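Local coordinates for protein transcriptional regulator, TetR family (Thermus thermophilus, PDB 3VPR) that represses transcription as a helix-turn-helix regulator of the TetR family, probably by binding cis-regulatory DNA, at residues D6-E11 and A38-H43; I50-S55 and L113-L118; E124-I129 and A150-L155. All coordinates share one frame; numbering follows the deposited sequence.

Interaction 1. Residues D6-E11 and A38-H43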
ATOM      1  N   ASP A   6     -19.855  18.661 -10.833  1.00 32.03           N
ATOM      2  CA  ASP A   6     -18.541  18.066 -11.111  1.00 37.45           C
ATOM      3  C   ASP A   6     -17.373  18.840 -10.481  1.00 42.57           C
ATOM      4  O   ASP A   6     -16.417  18.235  -9.989  1.00 38.64           O
ATOM      5  CB  ASP A   6     -18.271  17.994 -12.618  1.00 31.90           C
ATOM      6  CG  ASP A   6     -19.324  17.234 -13.365  1.00 38.75           C
ATOM      7  OD1 ASP A   6     -19.661  16.105 -12.948  1.00 53.99           O
ATOM      8  OD2 ASP A   6     -19.807  17.767 -14.381  1.00 49.52           O
ATOM      9  N   ARG A   7     -17.441  20.169 -10.534  1.00 35.50           N
ATOM     10  CA  ARG A   7     -16.389  21.022  -9.984  1.00 40.33           C
ATOM     11  C   ARG A   7     -16.303  20.800  -8.482  1.00 28.93           C
ATOM     12  O   ARG A   7     -15.224  20.785  -7.898  1.00 33.99           O
ATOM     13  CB  ARG A   7     -16.678  22.505 -10.283  1.00 35.20           C
ATOM     14  N   ILE A   8     -17.453  20.626  -7.856  1.00 30.40           N
ATOM     15  CA  ILE A   8     -17.464  20.385  -6.432  1.00 34.91           C
ATOM     16  C   ILE A   8     -16.710  19.091  -6.122  1.00 39.53           C
ATOM     17  O   ILE A   8     -15.925  19.054  -5.167  1.00 34.70           O
ATOM     18  CB  ILE A   8     -18.907  20.286  -5.892  1.00 39.20           C
ATOM     19  CG1 ILE A   8     -19.623  21.628  -6.093  1.00 35.50           C
ATOM     20  CG2 ILE A   8     -18.889  19.882  -4.417  1.00 37.28           C
ATOM     21  CD1 ILE A   8     -21.087  21.658  -5.625  1.00 36.10           C
ATOM     22  N   LEU A   9     -16.902  18.046  -6.932  1.00 32.98           N
ATOM     23  CA  LEU A   9     -16.234  16.768  -6.639  1.00 36.95           C
ATOM     24  C   LEU A   9     -14.734  16.789  -6.895  1.00 39.49           C
ATOM     25  O   LEU A   9     -13.968  16.282  -6.081  1.00 38.53           O
ATOM     26  CB  LEU A   9     -16.875  15.615  -7.411  1.00 31.89           C
ATOM     27  CG  LEU A   9     -18.326  15.332  -7.007  1.00 47.55           C
ATOM     28  CD1 LEU A   9     -18.868  14.155  -7.807  1.00 43.74           C
ATOM     29  CD2 LEU A   9     -18.394  15.033  -5.507  1.00 43.12           C
ATOM     30  N   GLU A  10     -14.314  17.376  -8.014  1.00 26.09           N
ATOM     31  CA  GLU A  10     -12.893  17.459  -8.323  1.00 38.91           C
ATOM     32  C   GLU A  10     -12.163  18.374  -7.332  1.00 27.86           C
ATOM     33  O   GLU A  10     -11.070  18.060  -6.882  1.00 37.54           O
ATOM     34  CB  GLU A  10     -12.680  17.980  -9.750  1.00 48.38           C
ATOM     35  CG  GLU A  10     -11.213  18.287 -10.066  1.00 71.57           C
ATOM     36  CD  GLU A  10     -10.907  18.294 -11.554  1.00 79.80           C
ATOM     37  OE1 GLU A  10     -11.711  18.856 -12.323  1.00 84.01           O
ATOM     38  OE2 GLU A  10      -9.855  17.747 -11.952  1.00 89.50           O
ATOM     39  N   GLU A  11     -12.784  19.493  -6.997  1.00 27.59           N
ATOM     40  CA  GLU A  11     -12.195  20.445  -6.061  1.00 41.54           C
ATOM     41  C   GLU A  11     -12.138  19.890  -4.654  1.00 38.37           C
ATOM     42  O   GLU A  11     -11.187  20.151  -3.921  1.00 41.68           O
ATOM     43  CB  GLU A  11     -12.980  21.760  -6.049  1.00 41.69           C
ATOM     44  CG  GLU A  11     -12.844  22.576  -7.335  1.00 65.57           C
ATOM     45  CD  GLU A  11     -11.408  22.992  -7.610  1.00 74.50           C
ATOM     46  OE1 GLU A  11     -10.834  23.728  -6.777  1.00 80.22           O
ATOM     47  OE2 GLU A  11     -10.853  22.579  -8.656  1.00 81.34           O
ATOM     48  N   ALA A  38     -25.253  25.543   2.093  1.00 35.05           N
ATOM     49  CA  ALA A  38     -26.560  25.096   1.632  1.00 46.30           C
ATOM     50  C   ALA A  38     -26.459  24.514   0.230  1.00 46.05           C
ATOM     51  O   ALA A  38     -27.064  23.482  -0.072  1.00 42.90           O
ATOM     52  CB  ALA A  38     -27.562  26.266   1.648  1.00 44.20           C
ATOM     53  N   ALA A  39     -25.694  25.185  -0.624  1.00 38.52           N
ATOM     54  CA  ALA A  39     -25.513  24.734  -1.996  1.00 40.54           C
ATOM     55  C   ALA A  39     -24.856  23.353  -2.028  1.00 42.02           C
ATOM     56  O   ALA A  39     -25.207  22.505  -2.862  1.00 34.72           O
ATOM     57  CB  ALA A  39     -24.668  25.743  -2.768  1.00 29.70           C
ATOM     58  N   LEU A  40     -23.900  23.135  -1.123  1.00 40.83           N
ATOM     59  CA  LEU A  40     -23.199  21.854  -1.040  1.00 36.32           C
ATOM     60  C   LEU A  40     -24.145  20.751  -0.581  1.00 36.32           C
ATOM     61  O   LEU A  40     -24.182  19.674  -1.172  1.00 31.75           O
ATOM     62  CB  LEU A  40     -22.014  21.937  -0.074  1.00 40.63           C
ATOM     63  CG  LEU A  40     -20.771  22.646  -0.606  1.00 44.86           C
ATOM     64  CD1 LEU A  40     -19.625  22.537   0.413  1.00 41.42           C
ATOM     65  CD2 LEU A  40     -20.368  21.999  -1.915  1.00 39.58           C
ATOM     66  N   TYR A  41     -24.910  21.024   0.470  1.00 24.28           N
ATOM     67  CA  TYR A  41     -25.850  20.040   0.973  1.00 32.40           C
ATOM     68  C   TYR A  41     -26.925  19.704  -0.062  1.00 37.96           C
ATOM     69  O   TYR A  41     -27.357  18.553  -0.165  1.00 33.42           O
ATOM     70  CB  TYR A  41     -26.494  20.545   2.265  1.00 32.65           C
ATOM     71  CG  TYR A  41     -25.561  20.488   3.466  1.00 40.10           C
ATOM     72  CD1 TYR A  41     -24.900  19.307   3.804  1.00 39.26           C
ATOM     73  CD2 TYR A  41     -25.361  21.600   4.270  1.00 37.70           C
ATOM     74  CE1 TYR A  41     -24.064  19.241   4.918  1.00 45.28           C
ATOM     75  CE2 TYR A  41     -24.532  21.543   5.384  1.00 40.82           C
ATOM     76  CZ  TYR A  41     -23.887  20.366   5.704  1.00 36.05           C
ATOM     77  OH  TYR A  41     -23.053  20.321   6.800  1.00 45.87           O
ATOM     78  N   HIS A  42     -27.346  20.706  -0.832  1.00 35.49           N
ATOM     79  CA  HIS A  42     -28.375  20.515  -1.854  1.00 33.12           C
ATOM     80  C   HIS A  42     -27.933  19.540  -2.940  1.00 34.78           C
ATOM     81  O   HIS A  42     -28.746  18.759  -3.443  1.00 31.49           O
ATOM     82  CB  HIS A  42     -28.737  21.845  -2.520  1.00 29.08           C
ATOM     83  CG  HIS A  42     -29.513  22.782  -1.648  1.00 35.57           C
ATOM     84  ND1 HIS A  42     -29.791  24.080  -2.025  1.00 43.30           N
ATOM     85  CD2 HIS A  42     -30.052  22.625  -0.413  1.00 41.43           C
ATOM     86  CE1 HIS A  42     -30.465  24.684  -1.060  1.00 42.09           C
ATOM     87  NE2 HIS A  42     -30.638  23.823  -0.070  1.00 36.20           N
ATOM     88  N   HIS A  43     -26.649  19.593  -3.299  1.00 25.31           N
ATOM     89  CA  HIS A  43     -26.110  18.736  -4.348  1.00 26.64           C
ATOM     90  C   HIS A  43     -25.677  17.362  -3.881  1.00 34.73           C
ATOM     91  O   HIS A  43     -25.679  16.420  -4.664  1.00 37.44           O
ATOM     92  CB  HIS A  43     -24.903  19.392  -5.022  1.00 31.99           C
ATOM     93  CG  HIS A  43     -25.248  20.558  -5.888  1.00 40.31           C
ATOM     94  ND1 HIS A  43     -25.402  21.835  -5.392  1.00 43.78           N
ATOM     95  CD2 HIS A  43     -25.476  20.641  -7.221  1.00 37.14           C
ATOM     96  CE1 HIS A  43     -25.705  22.654  -6.383  1.00 44.57           C
ATOM     97  NE2 HIS A  43     -25.756  21.955  -7.504  1.00 44.38           N
TER

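Interaction 2. Residues I50-S55 and L113-L118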
ATOM      1  N   ILE A  50     -20.121  13.063  -0.532  1.00 29.63           N
ATOM      2  CA  ILE A  50     -19.118  13.650  -1.439  1.00 29.05           C
ATOM      3  C   ILE A  50     -17.928  12.695  -1.519  1.00 35.48           C
ATOM      4  O   ILE A  50     -17.433  12.383  -2.610  1.00 33.77           O
ATOM      5  CB  ILE A  50     -18.632  15.048  -0.936  1.00 33.16           C
ATOM      6  CG1 ILE A  50     -19.802  16.037  -0.958  1.00 29.88           C
ATOM      7  CG2 ILE A  50     -17.482  15.567  -1.816  1.00 21.82           C
ATOM      8  CD1 ILE A  50     -19.433  17.463  -0.546  1.00 34.57           C
ATOM      9  N   LEU A  51     -17.487  12.223  -0.356  1.00 26.47           N
ATOM     10  CA  LEU A  51     -16.391  11.266  -0.279  1.00 34.05           C
ATOM     11  C   LEU A  51     -16.799   9.987  -1.011  1.00 31.14           C
ATOM     12  O   LEU A  51     -16.005   9.362  -1.703  1.00 35.80           O
ATOM     13  CB  LEU A  51     -16.088  10.920   1.185  1.00 30.11           C
ATOM     14  CG  LEU A  51     -15.165   9.707   1.356  1.00 32.48           C
ATOM     15  CD1 LEU A  51     -13.831   9.999   0.685  1.00 43.03           C
ATOM     16  CD2 LEU A  51     -14.961   9.389   2.829  1.00 41.81           C
ATOM     17  N   TYR A  52     -18.050   9.592  -0.833  1.00 38.34           N
ATOM     18  CA  TYR A  52     -18.562   8.392  -1.479  1.00 40.40           C
ATOM     19  C   TYR A  52     -18.523   8.524  -3.010  1.00 37.41           C
ATOM     20  O   TYR A  52     -18.030   7.632  -3.692  1.00 44.50           O
ATOM     21  CB  TYR A  52     -19.992   8.118  -0.990  1.00 32.12           C
ATOM     22  CG  TYR A  52     -20.726   7.076  -1.785  1.00 34.62           C
ATOM     23  CD1 TYR A  52     -20.259   5.759  -1.856  1.00 33.11           C
ATOM     24  CD2 TYR A  52     -21.875   7.410  -2.493  1.00 36.12           C
ATOM     25  CE1 TYR A  52     -20.915   4.810  -2.617  1.00 32.27           C
ATOM     26  CE2 TYR A  52     -22.541   6.473  -3.256  1.00 33.33           C
ATOM     27  CZ  TYR A  52     -22.061   5.175  -3.319  1.00 41.25           C
ATOM     28  OH  TYR A  52     -22.720   4.254  -4.101  1.00 48.10           O
ATOM     29  N   GLU A  53     -19.023   9.637  -3.541  1.00 32.88           N
ATOM     30  CA  GLU A  53     -19.035   9.844  -4.991  1.00 38.56           C
ATOM     31  C   GLU A  53     -17.634   9.987  -5.589  1.00 37.13           C
ATOM     32  O   GLU A  53     -17.378   9.536  -6.705  1.00 27.89           O
ATOM     33  CB  GLU A  53     -19.929  11.036  -5.349  1.00 32.63           C
ATOM     34  CG  GLU A  53     -21.396  10.628  -5.357  1.00 33.65           C
ATOM     35  CD  GLU A  53     -22.345  11.741  -5.710  1.00 33.00           C
ATOM     36  OE1 GLU A  53     -22.124  12.424  -6.733  1.00 41.19           O
ATOM     37  OE2 GLU A  53     -23.328  11.920  -4.962  1.00 32.79           O
ATOM     38  N   ILE A  54     -16.719  10.591  -4.840  1.00 23.63           N
ATOM     39  CA  ILE A  54     -15.350  10.690  -5.307  1.00 29.80           C
ATOM     40  C   ILE A  54     -14.786   9.260  -5.425  1.00 37.06           C
ATOM     41  O   ILE A  54     -14.152   8.905  -6.419  1.00 32.78           O
ATOM     42  CB  ILE A  54     -14.495  11.510  -4.325  1.00 32.51           C
ATOM     43  CG1 ILE A  54     -14.803  13.002  -4.501  1.00 37.22           C
ATOM     44  CG2 ILE A  54     -13.011  11.215  -4.539  1.00 33.95           C
ATOM     45  CD1 ILE A  54     -14.131  13.903  -3.486  1.00 32.11           C
ATOM     46  N   SER A  55     -15.026   8.437  -4.410  1.00 34.37           N
ATOM     47  CA  SER A  55     -14.536   7.055  -4.419  1.00 34.11           C
ATOM     48  C   SER A  55     -15.128   6.279  -5.593  1.00 35.56           C
ATOM     49  O   SER A  55     -14.411   5.604  -6.327  1.00 37.58           O
ATOM     50  CB  SER A  55     -14.895   6.364  -3.105  1.00 29.60           C
ATOM     51  OG  SER A  55     -14.265   7.024  -2.021  1.00 36.97           O
ATOM     52  N   LEU A 113     -19.853  -0.597   0.995  1.00 42.30           N
ATOM     53  CA  LEU A 113     -20.239  -1.829   0.321  1.00 41.82           C
ATOM     54  C   LEU A 113     -20.149  -1.746  -1.184  1.00 33.86           C
ATOM     55  O   LEU A 113     -19.545  -2.608  -1.813  1.00 38.77           O
ATOM     56  CB  LEU A 113     -21.670  -2.230   0.719  1.00 44.01           C
ATOM     57  CG  LEU A 113     -22.249  -3.535   0.167  1.00 45.59           C
ATOM     58  CD1 LEU A 113     -23.557  -3.852   0.896  1.00 45.88           C
ATOM     59  CD2 LEU A 113     -22.497  -3.419  -1.325  1.00 48.00           C
ATOM     60  N   LYS A 114     -20.770  -0.729  -1.772  1.00 37.02           N
ATOM     61  CA  LYS A 114     -20.739  -0.593  -3.221  1.00 40.92           C
ATOM     62  C   LYS A 114     -19.326  -0.266  -3.690  1.00 43.03           C
ATOM     63  O   LYS A 114     -18.950  -0.583  -4.818  1.00 44.85           O
ATOM     64  CB  LYS A 114     -21.716   0.492  -3.688  1.00 47.62           C
ATOM     65  CG  LYS A 114     -23.153   0.250  -3.253  1.00 58.67           C
ATOM     66  CD  LYS A 114     -24.108   1.265  -3.860  1.00 62.17           C
ATOM     67  CE  LYS A 114     -24.748   0.733  -5.129  1.00 77.09           C
ATOM     68  NZ  LYS A 114     -25.632  -0.438  -4.842  1.00 75.38           N
ATOM     69  N   THR A 115     -18.549   0.356  -2.809  1.00 33.81           N
ATOM     70  CA  THR A 115     -17.180   0.723  -3.112  1.00 31.31           C
ATOM     71  C   THR A 115     -16.256  -0.497  -3.116  1.00 40.46           C
ATOM     72  O   THR A 115     -15.523  -0.726  -4.075  1.00 35.94           O
ATOM     73  CB  THR A 115     -16.685   1.741  -2.086  1.00 38.15           C
ATOM     74  OG1 THR A 115     -17.219   3.033  -2.412  1.00 43.36           O
ATOM     75  CG2 THR A 115     -15.180   1.791  -2.062  1.00 51.78           C
ATOM     76  N   ILE A 116     -16.301  -1.282  -2.041  1.00 38.84           N
ATOM     77  CA  ILE A 116     -15.467  -2.474  -1.926  1.00 39.72           C
ATOM     78  C   ILE A 116     -15.877  -3.471  -3.000  1.00 40.37           C
ATOM     79  O   ILE A 116     -15.049  -4.207  -3.525  1.00 45.54           O
ATOM     80  CB  ILE A 116     -15.609  -3.135  -0.527  1.00 44.45           C
ATOM     81  CG1 ILE A 116     -15.188  -2.154   0.568  1.00 48.50           C
ATOM     82  CG2 ILE A 116     -14.754  -4.394  -0.449  1.00 48.97           C
ATOM     83  CD1 ILE A 116     -13.761  -1.647   0.439  1.00 52.25           C
ATOM     84  N   ALA A 117     -17.163  -3.482  -3.335  1.00 41.92           N
ATOM     85  CA  ALA A 117     -17.657  -4.384  -4.369  1.00 45.49           C
ATOM     86  C   ALA A 117     -17.012  -4.015  -5.712  1.00 44.01           C
ATOM     87  O   ALA A 117     -16.800  -4.879  -6.558  1.00 41.56           O
ATOM     88  CB  ALA A 117     -19.184  -4.302  -4.463  1.00 37.23           C
ATOM     89  N   LEU A 118     -16.706  -2.735  -5.912  1.00 43.87           N
ATOM     90  CA  LEU A 118     -16.056  -2.306  -7.155  1.00 45.06           C
ATOM     91  C   LEU A 118     -14.571  -2.697  -7.120  1.00 42.34           C
ATOM     92  O   LEU A 118     -13.994  -3.097  -8.135  1.00 36.53           O
ATOM     93  CB  LEU A 118     -16.205  -0.795  -7.356  1.00 41.08           C
ATOM     94  CG  LEU A 118     -17.562  -0.356  -7.932  1.00 49.82           C
ATOM     95  CD1 LEU A 118     -17.635   1.165  -7.953  1.00 49.10           C
ATOM     96  CD2 LEU A 118     -17.744  -0.915  -9.344  1.00 37.13           C
TER

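Interaction 3. Residues E124-I129 and A150-L155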
ATOM      1  N   GLU A 124     -11.203  -9.337  -9.321  1.00 42.96           N
ATOM      2  CA  GLU A 124     -11.752 -10.527  -9.970  1.00 41.12           C
ATOM      3  C   GLU A 124     -11.491 -10.519 -11.483  1.00 32.95           C
ATOM      4  O   GLU A 124     -11.280 -11.571 -12.081  1.00 40.35           O
ATOM      5  CB  GLU A 124     -13.253 -10.641  -9.683  1.00 45.52           C
ATOM      6  CG  GLU A 124     -13.903 -11.891 -10.265  1.00 63.45           C
ATOM      7  CD  GLU A 124     -13.159 -13.170  -9.901  1.00 74.43           C
ATOM      8  OE1 GLU A 124     -12.940 -13.413  -8.689  1.00 75.85           O
ATOM      9  OE2 GLU A 124     -12.796 -13.933 -10.830  1.00 65.35           O
ATOM     10  N   ASN A 125     -11.491  -9.341 -12.104  1.00 32.49           N
ATOM     11  CA  ASN A 125     -11.218  -9.272 -13.541  1.00 36.50           C
ATOM     12  C   ASN A 125      -9.748  -9.615 -13.795  1.00 44.91           C
ATOM     13  O   ASN A 125      -9.402 -10.230 -14.815  1.00 49.41           O
ATOM     14  CB  ASN A 125     -11.513  -7.878 -14.102  1.00 36.72           C
ATOM     15  CG  ASN A 125     -13.002  -7.592 -14.214  1.00 53.66           C
ATOM     16  OD1 ASN A 125     -13.790  -8.490 -14.502  1.00 51.95           O
ATOM     17  ND2 ASN A 125     -13.393  -6.332 -14.001  1.00 48.49           N
ATOM     18  N   LEU A 126      -8.877  -9.221 -12.864  1.00 37.18           N
ATOM     19  CA  LEU A 126      -7.460  -9.511 -13.023  1.00 34.78           C
ATOM     20  C   LEU A 126      -7.266 -11.015 -12.892  1.00 30.56           C
ATOM     21  O   LEU A 126      -6.535 -11.626 -13.667  1.00 28.70           O
ATOM     22  CB  LEU A 126      -6.628  -8.773 -11.960  1.00 29.20           C
ATOM     23  CG  LEU A 126      -5.115  -9.039 -11.967  1.00 34.87           C
ATOM     24  CD1 LEU A 126      -4.547  -8.759 -13.343  1.00 24.78           C
ATOM     25  CD2 LEU A 126      -4.426  -8.160 -10.901  1.00 30.06           C
ATOM     26  N   ARG A 127      -7.931 -11.602 -11.904  1.00 34.10           N
ATOM     27  CA  ARG A 127      -7.845 -13.032 -11.676  1.00 34.54           C
ATOM     28  C   ARG A 127      -8.305 -13.801 -12.902  1.00 43.86           C
ATOM     29  O   ARG A 127      -7.704 -14.820 -13.264  1.00 37.52           O
ATOM     30  CB  ARG A 127      -8.689 -13.430 -10.465  1.00 36.11           C
ATOM     31  CG  ARG A 127      -8.177 -12.855  -9.152  1.00 35.49           C
ATOM     32  CD  ARG A 127      -8.874 -13.485  -7.954  1.00 42.07           C
ATOM     33  NE  ARG A 127      -8.432 -12.881  -6.701  1.00 44.33           N
ATOM     34  CZ  ARG A 127      -8.909 -13.202  -5.501  1.00 48.73           C
ATOM     35  NH1 ARG A 127      -9.849 -14.129  -5.386  1.00 53.94           N
ATOM     36  NH2 ARG A 127      -8.450 -12.594  -4.414  1.00 39.64           N
ATOM     37  N   ALA A 128      -9.366 -13.314 -13.541  1.00 35.04           N
ATOM     38  CA  ALA A 128      -9.882 -13.972 -14.743  1.00 42.60           C
ATOM     39  C   ALA A 128      -8.822 -13.978 -15.840  1.00 33.79           C
ATOM     40  O   ALA A 128      -8.682 -14.965 -16.555  1.00 41.64           O
ATOM     41  CB  ALA A 128     -11.159 -13.272 -15.246  1.00 36.01           C
ATOM     42  N   ILE A 129      -8.083 -12.879 -15.982  1.00 31.43           N
ATOM     43  CA  ILE A 129      -7.026 -12.814 -16.996  1.00 35.46           C
ATOM     44  C   ILE A 129      -5.909 -13.812 -16.658  1.00 35.15           C
ATOM     45  O   ILE A 129      -5.430 -14.541 -17.519  1.00 34.81           O
ATOM     46  CB  ILE A 129      -6.405 -11.408 -17.088  1.00 39.47           C
ATOM     47  CG1 ILE A 129      -7.434 -10.409 -17.612  1.00 45.19           C
ATOM     48  CG2 ILE A 129      -5.185 -11.427 -17.988  1.00 39.21           C
ATOM     49  CD1 ILE A 129      -6.917  -8.978 -17.668  1.00 38.43           C
ATOM     50  N   ALA A 150      -0.330  -9.839  -5.976  1.00 27.27           N
ATOM     51  CA  ALA A 150       1.025  -9.346  -6.204  1.00 23.57           C
ATOM     52  C   ALA A 150       0.976  -8.161  -7.168  1.00 34.34           C
ATOM     53  O   ALA A 150       1.574  -7.113  -6.917  1.00 36.93           O
ATOM     54  CB  ALA A 150       1.889 -10.447  -6.779  1.00 23.71           C
ATOM     55  N   VAL A 151       0.251  -8.332  -8.267  1.00 29.70           N
ATOM     56  CA  VAL A 151       0.117  -7.275  -9.259  1.00 34.49           C
ATOM     57  C   VAL A 151      -0.580  -6.019  -8.702  1.00 31.00           C
ATOM     58  O   VAL A 151      -0.085  -4.899  -8.872  1.00 33.60           O
ATOM     59  CB  VAL A 151      -0.675  -7.782 -10.492  1.00 29.51           C
ATOM     60  CG1 VAL A 151      -0.837  -6.666 -11.510  1.00 27.36           C
ATOM     61  CG2 VAL A 151       0.044  -8.958 -11.107  1.00 28.81           C
ATOM     62  N   LEU A 152      -1.721  -6.202  -8.044  1.00 30.36           N
ATOM     63  CA  LEU A 152      -2.452  -5.068  -7.493  1.00 33.98           C
ATOM     64  C   LEU A 152      -1.571  -4.342  -6.476  1.00 40.30           C
ATOM     65  O   LEU A 152      -1.595  -3.108  -6.386  1.00 35.81           O
ATOM     66  CB  LEU A 152      -3.772  -5.536  -6.859  1.00 31.75           C
ATOM     67  CG  LEU A 152      -4.901  -5.913  -7.844  1.00 43.17           C
ATOM     68  CD1 LEU A 152      -6.060  -6.571  -7.103  1.00 30.54           C
ATOM     69  CD2 LEU A 152      -5.393  -4.660  -8.576  1.00 35.38           C
ATOM     70  N   SER A 153      -0.774  -5.102  -5.726  1.00 33.15           N
ATOM     71  CA  SER A 153       0.118  -4.484  -4.753  1.00 33.42           C
ATOM     72  C   SER A 153       1.100  -3.561  -5.473  1.00 32.69           C
ATOM     73  O   SER A 153       1.356  -2.446  -5.026  1.00 30.62           O
ATOM     74  CB  SER A 153       0.891  -5.550  -3.960  1.00 32.82           C
ATOM     75  OG  SER A 153       0.004  -6.346  -3.187  1.00 34.98           O
HETATM   76  N   MSE A 154       1.652  -4.013  -6.593  1.00 32.51           N
HETATM   77  CA  MSE A 154       2.597  -3.163  -7.310  1.00 36.34           C
HETATM   78  C   MSE A 154       1.912  -1.880  -7.792  1.00 37.95           C
HETATM   79  O   MSE A 154       2.432  -0.776  -7.613  1.00 38.64           O
HETATM   80  CB  MSE A 154       3.208  -3.915  -8.499  1.00 35.93           C
HETATM   81  CG  MSE A 154       4.096  -5.093  -8.112  1.00 39.53           C
HETATM   82 SE   MSE A 154       4.670  -6.148  -9.645  1.00 53.19          SE
HETATM   83  CE  MSE A 154       3.339  -7.518  -9.629  1.00 51.27           C
ATOM     84  N   LEU A 155       0.737  -2.032  -8.389  1.00 34.27           N
ATOM     85  CA  LEU A 155      -0.005  -0.896  -8.915  1.00 33.46           C
ATOM     86  C   LEU A 155      -0.536   0.034  -7.815  1.00 40.16           C
ATOM     87  O   LEU A 155      -0.303   1.242  -7.870  1.00 39.49           O
ATOM     88  CB  LEU A 155      -1.162  -1.392  -9.787  1.00 35.18           C
ATOM     89  CG  LEU A 155      -0.783  -2.333 -10.941  1.00 33.97           C
ATOM     90  CD1 LEU A 155      -2.031  -3.010 -11.462  1.00 33.46           C
ATOM     91  CD2 LEU A 155      -0.073  -1.560 -12.059  1.00 31.60           C
TER

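Interaction 1. Residues D6-E11 and A38-H43
Ile-8 of helix 4-19 packs on Leu-40 and His-43 of helix 37-44. The contact joins the first helix of the small three-helix DNA-binding domain of TetR-type regulators to the second helix of the helix-turn-helix, which is predicted to span residues 25-44. The tight part is wholly apolar. The CB of Ile-8 is directed at the other helix, and its CG2 reaches Leu-40 CD2 at 3.6 Å. The other arm of the isoleucine takes part as well, since Ile-8 CD1 comes within 3.8 Å of Leu-40 CD2, and one leucine methyl therefore meets both branches. The CB of Leu-40 does not aim at helix 4-19. With CG beside the backbone N (chi1 -77°), the leucine swings CD2 across to the isoleucine. Both residues are buried, and neighbours continue the core: Leu-40 also lies on Leu-29 and Ala-30 of helix 26-33, while Ile-8 touches Phe-44.

The His-43 side is looser. Here Ile-8 CD1 sits over one face of the imidazole, displaced toward the rim, and its nearest ring atom is His-43 CG at 4.3 Å. The histidine is partly exposed and loses 21 Å² to residues 6-11, against 37 Å² for Leu-40; Ile-8 loses 67 Å² to residues 38-43. A bond inside its own helix probably holds the ring rotation. His-43 ND1 donates to Ala-39 O at 2.6 Å, nearly straight (177° at the hydrogen) and with the acceptor lying in the ring plane, consistent with the imidazole turning a face to the isoleucine. Ala-39 O is gripped twice: the backbone His-43 N reaches it at 3.3 Å from the opposite side of the carbonyl plane to ND1.

Interaction 2. Residues I50-S55 and L113-L118
Tyr-52 and Lys-114 bridge two helix segments that run almost alike, their axes inclined by 16° and 10.4 Å apart at closest approach. The tyrosine spans much of that separation. Its CG is anti to the backbone N (chi1 168°), which throws the ring outward to helix 109-135, where the hydroxyl meets the lysine's aliphatic stem: Tyr-52 OH lies 3.3 Å from Lys-114 CD and 3.9 Å from Lys-114 CB. The lysine starts toward helix 47-70, but bends at its third and fourth torsions take the ammonium end away, leaving its methylenes against the phenol oxygen.

Thr-115, next to the lysine on helix 109-135, slides past the tyrosine in the opposite sense. Its OG1 stands 4.1 Å from Tyr-52 CE1, oblique to the ring, and equally far from Ser-55 CB. Ser-55 CB is directed at helix 109-135, while its OG turns back to bond Leu-51 O at 2.9 Å; CB, not the hydroxyl, therefore meets the threonine. Leu-107 also touches the tyrosine.

This near-parallel, side-by-side packing lies at the junction of a TetR-family repressor, where the long helix 47-70 connects the DNA-binding domain to the helical C-terminal domain.

Interaction 3. Residues E124-I129 and A150-L155
Leu-126 reaches Val-151 and Leu-152 through an extended first torsion, CG anti to the backbone N (chi1 177°), followed by a turn at chi2 (54°) that leaves CD2 leading. This single methyl makes the contact. It lies 3.8 Å from Val-151 CB and 3.8 Å from Leu-152 CG, seated between two successive residues of helix 144-161. Val-151 has CG1 anti to its backbone N, and that branch also borders the methyl, with Val-151 CG1 at 3.9 Å from Leu-126 CD2. Leu-126 runs askew to the valine but passes Leu-152 in the opposite direction, so that CD2 alone meets the branch carbon CG.

All three residues are buried, and the nearest pair of CA atoms, Leu-126 CA and Leu-152 CA, is 8.7 Å apart, a distance bridged by side chains. Helix 75-92 adds to the same core, its Leu-79 and Phe-82 touching Leu-126 and its Met-83 touching Val-151. Within the same segment 150-155, Ser-153 packs on Trp-157 of the second subunit and Ala-150 on Leu-180 of that subunit. The contact joins a helix that also packs on the second subunit to the core of the all-helical C-terminal domain characteristic of TetR regulators.

How the interactions relate
From the N terminus, interaction 1 closes first, across 26 residues that include helix 26-33, within the DNA-binding domain. Interaction 2 then spans 57 residues, bringing helix 109-135 back to helix 47-70 and so tying the N-terminal and C-terminal parts together. Interaction 3 closes a shorter loop of 20 residues inside the C-terminal domain. The three follow in series, with neither nesting nor crossing. Interactions 1 and 2 touch through Leu-9, which packs on Ile-50, Glu-53 and Ile-54. Interactions 2 and 3 share helix 109-135, their centres about 19 Å apart, whereas interactions 1 and 3 lie on opposite sides of the chain's centre, about 34 Å apart between centres.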